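Local coordinates for ferric iron-binding periplasmic protein (Pseudomonas aeruginosa, PDB 6J2S) that probably carries ferric iron through the periplasm to an ABC transporter, and here binds gallium(III), probably at the iron site, at residues N8-A13 with V55-E60; E60-I65 with G292-A297; N174-M179 with N194-T199. All blocks are in the same frame, centred on the assembly; numbering follows the deposited sequence.

Interaction 1 (N8-A13 with V55-E60); sequences NGQHAA and VLYTEE. With GA (gallium (III) ion), chain D.
The carbonyl O of Tyr57 is gripped by two successive amides of the other segment. Gly9 N donates to Tyr57 O at 2.6 Å, and Gln10 N adds a weak second bond. Asn8 and Tyr57 form a parallel bridge between strands 3-8 and 55-57, and both side chains lie on the same face of that sheet. The Gln10 chain then crosses the Tyr57 ring: its CG stands over one ring face, 3.8 Å from the centroid and 19° off the normal, which defines a CH-pi contact. A bend at chi2 (-85°) turns the Gln10 amide away from the ring, and a water joins Gln10 NE2 to Tyr57 OH. Glu262 takes another bond from Gln10 NE2, while Gln10 OE1 receives His11 N at 2.8 Å on an in-plane lone pair. The amide is therefore held at both ends, and the backbone of a metal ligand is positioned by it.

His11 NE2 and Glu59 OE2 each lie 2.1 Å from gallium. His11 NE2 and Glu59 OE2 are 2.9 Å apart because both bind the metal, and no hydrogen bond joins them. The imidazole and carboxylate planes are 57° apart, and Glu59 OE1 sits over a face of the imidazole. That second oxygen accepts a bond from a water, which itself binds gallium at 2.0 Å. Arg101 donates to Glu59 OE2, and Tyr195 and Tyr196 add two further ligands. With one carboxylate oxygen on the metal and the other on a metal-bound water, Glu59 grips the coordination sphere twice; the carboxylate and phenol oxygens are the hard donors that favour a trivalent ion such as gallium or ferric iron, with the borderline imidazole nitrogen completing the protein's set.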
loop_
_atom_site.group_PDB
_atom_site.type_symbol
_atom_site.label_atom_id
_atom_site.label_comp_id
_atom_site.label_asym_id
_atom_site.label_seq_id
_atom_site.Cartn_x
_atom_site.Cartn_y
_atom_site.Cartn_z
ATOM N N ASN A 8 7.241 3.930 -11.140
ATOM C CA ASN A 8 5.982 4.099 -10.424
ATOM C C ASN A 8 5.411 2.731 -10.094
ATOM O O ASN A 8 4.819 2.065 -10.955
ATOM C CB ASN A 8 4.974 4.908 -11.234
ATOM C CG ASN A 8 3.633 5.027 -10.510
ATOM O OD1 ASN A 8 3.593 5.089 -9.281
ATOM N ND2 ASN A 8 2.552 5.045 -11.257
ATOM N N GLY A 9 5.598 2.310 -8.847
ATOM C CA GLY A 9 4.876 1.165 -8.321
ATOM C C GLY A 9 3.507 1.499 -7.769
ATOM O O GLY A 9 2.720 0.594 -7.479
ATOM N N GLN A 10 3.187 2.784 -7.618
ATOM C CA GLN A 10 1.836 3.129 -7.221
ATOM C C GLN A 10 0.895 2.914 -8.391
ATOM O O GLN A 10 1.310 2.613 -9.515
ATOM C CB GLN A 10 1.754 4.572 -6.722
ATOM C CG GLN A 10 1.567 4.677 -5.188
ATOM C CD GLN A 10 0.108 4.568 -4.752
ATOM O OE1 GLN A 10 -0.710 3.952 -5.428
ATOM N NE2 GLN A 10 -0.216 5.183 -3.620
ATOM N N HIS A 11 -0.395 3.054 -8.109
ATOM C CA HIS A 11 -1.399 2.906 -9.149
ATOM C C HIS A 11 -1.177 3.942 -10.244
ATOM O O HIS A 11 -0.699 5.047 -9.988
ATOM C CB HIS A 11 -2.782 3.009 -8.517
ATOM C CG HIS A 11 -3.160 1.763 -7.782
ATOM N ND1 HIS A 11 -3.673 0.661 -8.425
ATOM C CD2 HIS A 11 -3.012 1.408 -6.484
ATOM C CE1 HIS A 11 -3.860 -0.312 -7.550
ATOM N NE2 HIS A 11 -3.474 0.118 -6.361
ATOM N N ALA A 12 -1.496 3.560 -11.490
ATOM C CA ALA A 12 -0.995 4.313 -12.644
ATOM C C ALA A 12 -1.489 5.761 -12.652
ATOM O O ALA A 12 -0.703 6.683 -12.908
ATOM C CB ALA A 12 -1.368 3.602 -13.947
ATOM N N ALA A 13 -2.785 5.982 -12.395
ATOM C CA ALA A 13 -3.327 7.346 -12.421
ATOM C C ALA A 13 -2.729 8.223 -11.330
ATOM O O ALA A 13 -2.605 9.441 -11.513
ATOM C CB ALA A 13 -4.853 7.320 -12.270
ATOM N N VAL A 55 13.646 8.471 -9.165
ATOM C CA VAL A 55 12.772 8.340 -8.014
ATOM C C VAL A 55 12.005 7.019 -8.158
ATOM O O VAL A 55 11.646 6.602 -9.269
ATOM C CB VAL A 55 11.822 9.558 -7.898
ATOM C CG1 VAL A 55 10.757 9.330 -6.842
ATOM C CG2 VAL A 55 12.627 10.846 -7.623
ATOM N N LEU A 56 11.823 6.326 -7.039
ATOM C CA LEU A 56 10.979 5.145 -6.969
ATOM C C LEU A 56 9.843 5.457 -6.019
ATOM O O LEU A 56 10.069 5.974 -4.923
ATOM C CB LEU A 56 11.762 3.920 -6.478
ATOM C CG LEU A 56 10.921 2.692 -6.105
ATOM C CD1 LEU A 56 10.341 1.982 -7.351
ATOM C CD2 LEU A 56 11.754 1.731 -5.280
ATOM N N TYR A 57 8.631 5.122 -6.442
ATOM C CA TYR A 57 7.396 5.412 -5.728
ATOM C C TYR A 57 6.639 4.093 -5.635
ATOM O O TYR A 57 6.385 3.467 -6.669
ATOM C CB TYR A 57 6.614 6.453 -6.525
ATOM C CG TYR A 57 5.317 6.965 -5.971
ATOM C CD1 TYR A 57 5.058 6.988 -4.606
ATOM C CD2 TYR A 57 4.367 7.504 -6.838
ATOM C CE1 TYR A 57 3.846 7.513 -4.114
ATOM C CE2 TYR A 57 3.176 8.030 -6.373
ATOM C CZ TYR A 57 2.917 8.037 -5.016
ATOM O OH TYR A 57 1.712 8.560 -4.594
ATOM N N THR A 58 6.343 3.631 -4.416
ATOM C CA THR A 58 5.780 2.297 -4.208
ATOM C C THR A 58 4.443 2.384 -3.482
ATOM O O THR A 58 4.166 3.348 -2.768
ATOM C CB THR A 58 6.706 1.387 -3.390
ATOM O OG1 THR A 58 6.856 1.922 -2.065
ATOM C CG2 THR A 58 8.082 1.256 -4.049
ATOM N N GLU A 59 3.619 1.349 -3.657
ATOM C CA GLU A 59 2.392 1.277 -2.865
ATOM C C GLU A 59 2.656 0.886 -1.415
ATOM O O GLU A 59 1.838 1.202 -0.533
ATOM C CB GLU A 59 1.430 0.263 -3.483
ATOM C CG GLU A 59 0.740 0.755 -4.720
ATOM C CD GLU A 59 -0.359 -0.195 -5.124
ATOM O OE1 GLU A 59 -0.217 -0.887 -6.146
ATOM O OE2 GLU A 59 -1.354 -0.258 -4.399
ATOM N N GLU A 60 3.740 0.148 -1.155
ATOM C CA GLU A 60 4.006 -0.415 0.159
ATOM C C GLU A 60 5.471 -0.209 0.520
ATOM O O GLU A 60 6.314 0.071 -0.339
ATOM C CB GLU A 60 3.657 -1.921 0.206
ATOM C CG GLU A 60 2.393 -2.322 -0.564
ATOM C CD GLU A 60 1.090 -1.905 0.134
ATOM O OE1 GLU A 60 0.016 -1.991 -0.514
ATOM O OE2 GLU A 60 1.139 -1.471 1.313
HETATM GA GA GA D . -3.156 -1.232 -4.757
HETATM O O HOH W 1 1.261 7.483 -2.291
HETATM O O HOH W 2 -2.228 -2.460 -6.096
#

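Interaction 2 (E60-I65 with G292-A297); sequences ESPPLI and GEASEA
Ile65 and Pro62, one helical turn apart at the start of helix 62-70, pack on the bend Gly292-Ala294 between helices 288-291 and 295-304. The side chain of Pro62 lies about 12 Å from gallium. Ile65 directs its side chain at this bend and divides its two branches. Ile65 CG2, placed anti to the backbone N, meets Glu293 CG at 3.8 Å, whereas Ile65 CG1 lies 3.9 Å from Gly292 O. The Glu293 chain is extended beyond CG, and it is its methylene part that crosses the isoleucine at a slant. Farther along helix 62-70, Glu293 also touches Arg66 and Ser69.

Pro62 presents its ring and its CA to the same bend. Its CA lies 3.4 Å from Gly292 O, with an angle of 138° at the hydrogen, a CA-H...O contact. Pro62 CB rests 3.7 Å from Glu293 O, and CG reaches the methyl of Ala294 at 4.2 Å. Gly292 leaves the preceding helix with positive phi (59°), and Ala294, the N-cap of the next helix, has a left-handed backbone conformation; the chain kinks between the two helices and lays the carbonyls of Gly292 and Glu293 against the proline.

A water completes the contact, donating to Gly292 O at 2.7 Å and accepting from Ser61 OG at 2.9 Å. Gly292 O thus receives a conventional bond from the water as well as the CH contact from Pro62. The two segments are therefore joined by carbon packing and a CH...O contact, with one water as the hydrogen-bonded link.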
loop_
_atom_site.group_PDB
_atom_site.type_symbol
_atom_site.label_atom_id
_atom_site.label_comp_id
_atom_site.label_asym_id
_atom_site.label_seq_id
_atom_site.Cartn_x
_atom_site.Cartn_y
_atom_site.Cartn_z
ATOM N N GLU A 60 3.740 0.148 -1.155
ATOM C CA GLU A 60 4.006 -0.415 0.159
ATOM C C GLU A 60 5.471 -0.209 0.520
ATOM O O GLU A 60 6.314 0.071 -0.339
ATOM C CB GLU A 60 3.657 -1.921 0.206
ATOM C CG GLU A 60 2.393 -2.322 -0.564
ATOM C CD GLU A 60 1.090 -1.905 0.134
ATOM O OE1 GLU A 60 0.016 -1.991 -0.514
ATOM O OE2 GLU A 60 1.139 -1.471 1.313
ATOM N N SER A 61 5.773 -0.381 1.802
ATOM C CA SER A 61 7.106 -0.064 2.304
ATOM C C SER A 61 8.149 -1.189 2.268
ATOM O O SER A 61 9.338 -0.861 2.228
ATOM C CB SER A 61 7.000 0.491 3.732
ATOM O OG SER A 61 6.360 -0.419 4.606
ATOM N N PRO A 62 7.809 -2.487 2.275
ATOM C CA PRO A 62 8.880 -3.538 2.248
ATOM C C PRO A 62 9.866 -3.373 1.095
ATOM O O PRO A 62 11.078 -3.513 1.314
ATOM C CB PRO A 62 8.095 -4.853 2.146
ATOM C CG PRO A 62 6.830 -4.557 2.909
ATOM C CD PRO A 62 6.497 -3.089 2.606
ATOM N N PRO A 63 9.422 -3.064 -0.136
ATOM C CA PRO A 63 10.413 -2.858 -1.210
ATOM C C PRO A 63 11.397 -1.730 -0.936
ATOM O O PRO A 63 12.567 -1.833 -1.339
ATOM C CB PRO A 63 9.546 -2.550 -2.436
ATOM C CG PRO A 63 8.254 -3.210 -2.150
ATOM C CD PRO A 63 8.048 -3.008 -0.680
ATOM N N LEU A 64 10.965 -0.655 -0.266
ATOM C CA LEU A 64 11.875 0.438 0.056
ATOM C C LEU A 64 12.832 0.042 1.167
ATOM O O LEU A 64 13.999 0.449 1.159
ATOM C CB LEU A 64 11.092 1.682 0.472
ATOM C CG LEU A 64 10.099 2.238 -0.537
ATOM C CD1 LEU A 64 9.263 3.305 0.142
ATOM C CD2 LEU A 64 10.865 2.829 -1.677
ATOM N N ILE A 65 12.343 -0.710 2.157
ATOM C CA ILE A 65 13.238 -1.248 3.178
ATOM C C ILE A 65 14.279 -2.156 2.545
ATOM O O ILE A 65 15.457 -2.125 2.915
ATOM C CB ILE A 65 12.448 -2.001 4.264
ATOM C CG1 ILE A 65 11.292 -1.151 4.782
ATOM C CG2 ILE A 65 13.392 -2.466 5.379
ATOM C CD1 ILE A 65 11.730 0.018 5.489
ATOM N N GLY A 292 9.256 -4.436 8.299
ATOM C CA GLY A 292 10.540 -4.608 7.638
ATOM C C GLY A 292 10.387 -5.012 6.186
ATOM O O GLY A 292 9.523 -4.509 5.454
ATOM N N GLU A 293 11.230 -5.954 5.762
ATOM C CA GLU A 293 11.169 -6.486 4.409
ATOM C C GLU A 293 10.077 -7.535 4.232
ATOM O O GLU A 293 9.859 -7.979 3.102
ATOM C CB GLU A 293 12.528 -7.075 4.023
ATOM C CG GLU A 293 13.680 -6.095 4.259
ATOM C CD GLU A 293 14.982 -6.530 3.598
ATOM O OE1 GLU A 293 14.940 -7.344 2.642
ATOM O OE2 GLU A 293 16.049 -6.046 4.034
ATOM N N ALA A 294 9.371 -7.904 5.303
ATOM C CA ALA A 294 8.314 -8.914 5.260
ATOM C C ALA A 294 8.856 -10.278 4.833
ATOM O O ALA A 294 8.166 -11.043 4.151
ATOM C CB ALA A 294 7.163 -8.488 4.339
ATOM N N SER A 295 10.092 -10.588 5.253
ATOM C CA SER A 295 10.752 -11.819 4.813
ATOM C C SER A 295 10.091 -13.052 5.409
ATOM O O SER A 295 9.909 -14.063 4.722
ATOM C CB SER A 295 12.230 -11.790 5.197
ATOM O OG SER A 295 12.877 -10.711 4.556
ATOM N N GLU A 296 9.764 -13.004 6.697
ATOM C CA GLU A 296 9.086 -14.135 7.309
ATOM C C GLU A 296 7.746 -14.383 6.647
ATOM O O GLU A 296 7.332 -15.536 6.515
ATOM C CB GLU A 296 8.918 -13.897 8.807
ATOM C CG GLU A 296 10.190 -13.409 9.481
ATOM C CD GLU A 296 10.130 -11.916 9.785
ATOM O OE1 GLU A 296 10.184 -11.093 8.822
ATOM O OE2 GLU A 296 10.009 -11.572 10.988
ATOM N N ALA A 297 7.073 -13.314 6.196
ATOM C CA ALA A 297 5.767 -13.468 5.558
ATOM C C ALA A 297 5.897 -14.058 4.161
ATOM O O ALA A 297 5.064 -14.881 3.747
ATOM C CB ALA A 297 5.037 -12.122 5.507
HETATM O O HOH W 3 7.661 -2.672 5.992
#

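Interaction 3 (N174-M179 with N194-T199); sequences NNVTAM and NYYWYT. With GA (gallium (III) ion), chain D.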
loop_
_atom_site.group_PDB
_atom_site.type_symbol
_atom_site.label_atom_id
_atom_site.label_comp_id
_atom_site.label_asym_id
_atom_site.label_seq_id
_atom_site.Cartn_x
_atom_site.Cartn_y
_atom_site.Cartn_z
ATOM N N ASN A 174 -5.991 -9.703 -8.250
ATOM C CA ASN A 174 -5.641 -8.368 -7.765
ATOM C C ASN A 174 -6.833 -7.794 -7.007
ATOM O O ASN A 174 -7.934 -8.357 -7.015
ATOM C CB ASN A 174 -5.209 -7.443 -8.914
ATOM C CG ASN A 174 -6.207 -7.443 -10.057
ATOM O OD1 ASN A 174 -7.329 -6.952 -9.913
ATOM N ND2 ASN A 174 -5.805 -8.005 -11.203
ATOM N N ASN A 175 -6.590 -6.678 -6.309
ATOM C CA ASN A 175 -7.637 -6.105 -5.460
ATOM C C ASN A 175 -8.825 -5.638 -6.295
ATOM O O ASN A 175 -9.971 -5.680 -5.826
ATOM C CB ASN A 175 -7.099 -4.923 -4.641
ATOM C CG ASN A 175 -6.041 -5.320 -3.612
ATOM O OD1 ASN A 175 -4.972 -4.713 -3.539
ATOM N ND2 ASN A 175 -6.342 -6.310 -2.802
ATOM N N VAL A 176 -8.578 -5.204 -7.536
ATOM C CA VAL A 176 -9.676 -4.712 -8.367
ATOM C C VAL A 176 -10.667 -5.832 -8.687
ATOM O O VAL A 176 -11.884 -5.657 -8.542
ATOM C CB VAL A 176 -9.135 -4.040 -9.643
ATOM C CG1 VAL A 176 -10.293 -3.630 -10.558
ATOM C CG2 VAL A 176 -8.329 -2.812 -9.270
ATOM N N THR A 177 -10.173 -6.998 -9.128
ATOM C CA THR A 177 -11.104 -8.078 -9.444
ATOM C C THR A 177 -11.757 -8.626 -8.180
ATOM O O THR A 177 -12.910 -9.063 -8.228
ATOM C CB THR A 177 -10.421 -9.194 -10.252
ATOM O OG1 THR A 177 -9.458 -9.892 -9.454
ATOM C CG2 THR A 177 -9.721 -8.622 -11.488
ATOM N N ALA A 178 -11.071 -8.558 -7.035
ATOM C CA ALA A 178 -11.702 -8.979 -5.786
ATOM C C ALA A 178 -12.834 -8.030 -5.399
ATOM O O ALA A 178 -13.934 -8.475 -5.028
ATOM C CB ALA A 178 -10.652 -9.075 -4.679
ATOM N N MET A 179 -12.596 -6.724 -5.521
ATOM C CA MET A 179 -13.639 -5.737 -5.252
ATOM C C MET A 179 -14.828 -5.915 -6.193
ATOM O O MET A 179 -15.989 -5.877 -5.759
ATOM C CB MET A 179 -13.048 -4.328 -5.380
ATOM C CG MET A 179 -14.069 -3.209 -5.211
ATOM S SD MET A 179 -14.496 -2.840 -3.495
ATOM C CE MET A 179 -16.093 -3.627 -3.318
ATOM N N ASN A 194 -8.552 0.038 1.262
ATOM C CA ASN A 194 -9.746 0.879 1.325
ATOM C C ASN A 194 -9.975 1.675 0.048
ATOM O O ASN A 194 -11.126 1.918 -0.324
ATOM C CB ASN A 194 -9.644 1.834 2.510
ATOM C CG ASN A 194 -8.550 2.877 2.320
ATOM O OD1 ASN A 194 -7.344 2.548 2.237
ATOM N ND2 ASN A 194 -8.964 4.140 2.199
ATOM N N TYR A 195 -8.907 2.119 -0.622
ATOM C CA TYR A 195 -9.079 3.088 -1.697
ATOM C C TYR A 195 -9.772 2.487 -2.913
ATOM O O TYR A 195 -10.299 3.238 -3.740
ATOM C CB TYR A 195 -7.713 3.694 -2.084
ATOM C CG TYR A 195 -6.650 2.673 -2.409
ATOM C CD1 TYR A 195 -5.758 2.228 -1.432
ATOM C CD2 TYR A 195 -6.532 2.149 -3.698
ATOM C CE1 TYR A 195 -4.768 1.281 -1.739
ATOM C CE2 TYR A 195 -5.554 1.202 -4.017
ATOM C CZ TYR A 195 -4.686 0.770 -3.033
ATOM O OH TYR A 195 -3.736 -0.164 -3.336
ATOM N N TYR A 196 -9.792 1.156 -3.048
ATOM C CA TYR A 196 -10.440 0.558 -4.213
ATOM C C TYR A 196 -11.939 0.783 -4.201
ATOM O O TYR A 196 -12.559 0.913 -5.269
ATOM C CB TYR A 196 -10.158 -0.931 -4.277
ATOM C CG TYR A 196 -8.718 -1.252 -4.570
ATOM C CD1 TYR A 196 -7.846 -1.552 -3.537
ATOM C CD2 TYR A 196 -8.234 -1.261 -5.876
ATOM C CE1 TYR A 196 -6.530 -1.841 -3.774
ATOM C CE2 TYR A 196 -6.906 -1.561 -6.134
ATOM C CZ TYR A 196 -6.060 -1.846 -5.072
ATOM O OH TYR A 196 -4.751 -2.164 -5.306
ATOM N N TRP A 197 -12.531 0.825 -3.009
ATOM C CA TRP A 197 -13.971 1.038 -2.893
ATOM C C TRP A 197 -14.344 2.466 -3.271
ATOM O O TRP A 197 -15.377 2.698 -3.916
ATOM C CB TRP A 197 -14.420 0.716 -1.467
ATOM C CG TRP A 197 -15.889 0.718 -1.281
ATOM C CD1 TRP A 197 -16.750 -0.301 -1.561
ATOM C CD2 TRP A 197 -16.687 1.784 -0.748
ATOM N NE1 TRP A 197 -18.031 0.067 -1.244
ATOM C CE2 TRP A 197 -18.022 1.344 -0.750
ATOM C CE3 TRP A 197 -16.402 3.071 -0.283
ATOM C CZ2 TRP A 197 -19.072 2.138 -0.291
ATOM C CZ3 TRP A 197 -17.450 3.860 0.163
ATOM C CH2 TRP A 197 -18.767 3.389 0.155
ATOM N N TYR A 198 -13.515 3.437 -2.882
ATOM C CA TYR A 198 -13.806 4.818 -3.239
ATOM C C TYR A 198 -13.632 5.049 -4.729
ATOM O O TYR A 198 -14.339 5.876 -5.310
ATOM C CB TYR A 198 -12.934 5.768 -2.413
ATOM C CG TYR A 198 -13.287 5.677 -0.957
ATOM C CD1 TYR A 198 -14.281 6.476 -0.423
ATOM C CD2 TYR A 198 -12.679 4.733 -0.125
ATOM C CE1 TYR A 198 -14.642 6.365 0.900
ATOM C CE2 TYR A 198 -13.038 4.611 1.201
ATOM C CZ TYR A 198 -14.028 5.442 1.704
ATOM O OH TYR A 198 -14.400 5.358 3.024
ATOM N N THR A 199 -12.738 4.307 -5.376
ATOM C CA THR A 199 -12.624 4.419 -6.827
ATOM C C THR A 199 -13.873 3.887 -7.515
ATOM O O THR A 199 -14.410 4.526 -8.430
ATOM C CB THR A 199 -11.372 3.683 -7.318
ATOM O OG1 THR A 199 -10.206 4.346 -6.811
ATOM C CG2 THR A 199 -11.318 3.647 -8.846
HETATM GA GA GA D . -3.156 -1.232 -4.757
HETATM O O HOH W 4 -4.834 -3.978 -7.312
HETATM O O HOH W 2 -2.228 -2.460 -6.096
#
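Tyr196 meets Asn175 through the face of its ring: Asn175 CB stands 3.4 Å from the ring centroid and 20° off the normal, a close CH-pi contact. Tyr195 CE2 covers the opposite face, 3.2 Å above the plane, so the phenol is held between its sequence neighbour and the start of helix 175-183. Val176 CG2 adds an oblique contact, 3.7 Å from Tyr196 CE2.

The two covered faces restrict the tilt of the ring, and the metal bond holds its oxygen. Tyr195 OH and Tyr196 OH both bind gallium, each at 1.9 Å, and the metal lies at the edge of the Tyr195 ring, in its plane. A second-shell water donates to Tyr196 OH at 2.7 Å and accepts a weak bond from Asn175 N.

Farther out, Met179 approaches Trp197 at the ring edge. Its CE is 3.8 Å from Trp197 CD1 and its sulfur lies 83° off the normal of the five-membered ring, a Met-aromatic contact. Asn174 caps helix 175-183, its OD1 accepting from Thr177 N at 3.0 Å. The short segments 175-179 and 195-199 cross at -63°. His11 and Glu59 complete the protein side of the metal site. Two consecutive tyrosines, both bound to the metal, are a hallmark of the bacterial ferric-binding proteins, often likened to transferrins.

How the interactions relate
Interactions 1 and 3 together supply all four protein ligands of the gallium, although their centres lie about 16 Å apart. At the metal, Glu59 OE2 comes within 2.6 Å of Tyr195 OH and His11 NE2 within 2.8 Å of Tyr196 OH, and one metal-bound water belongs to both contacts. Interaction 2 follows directly from interaction 1 through the shared Glu60, with centres about 15 Å apart; Leu64 CD1 packs on Thr58 OG1 at 3.5 Å, connecting helix 62-70 with the segment bearing Glu59. Interactions 2 and 3 do not touch: their centres are about 22 Å apart, on opposite sides of the chain's centre.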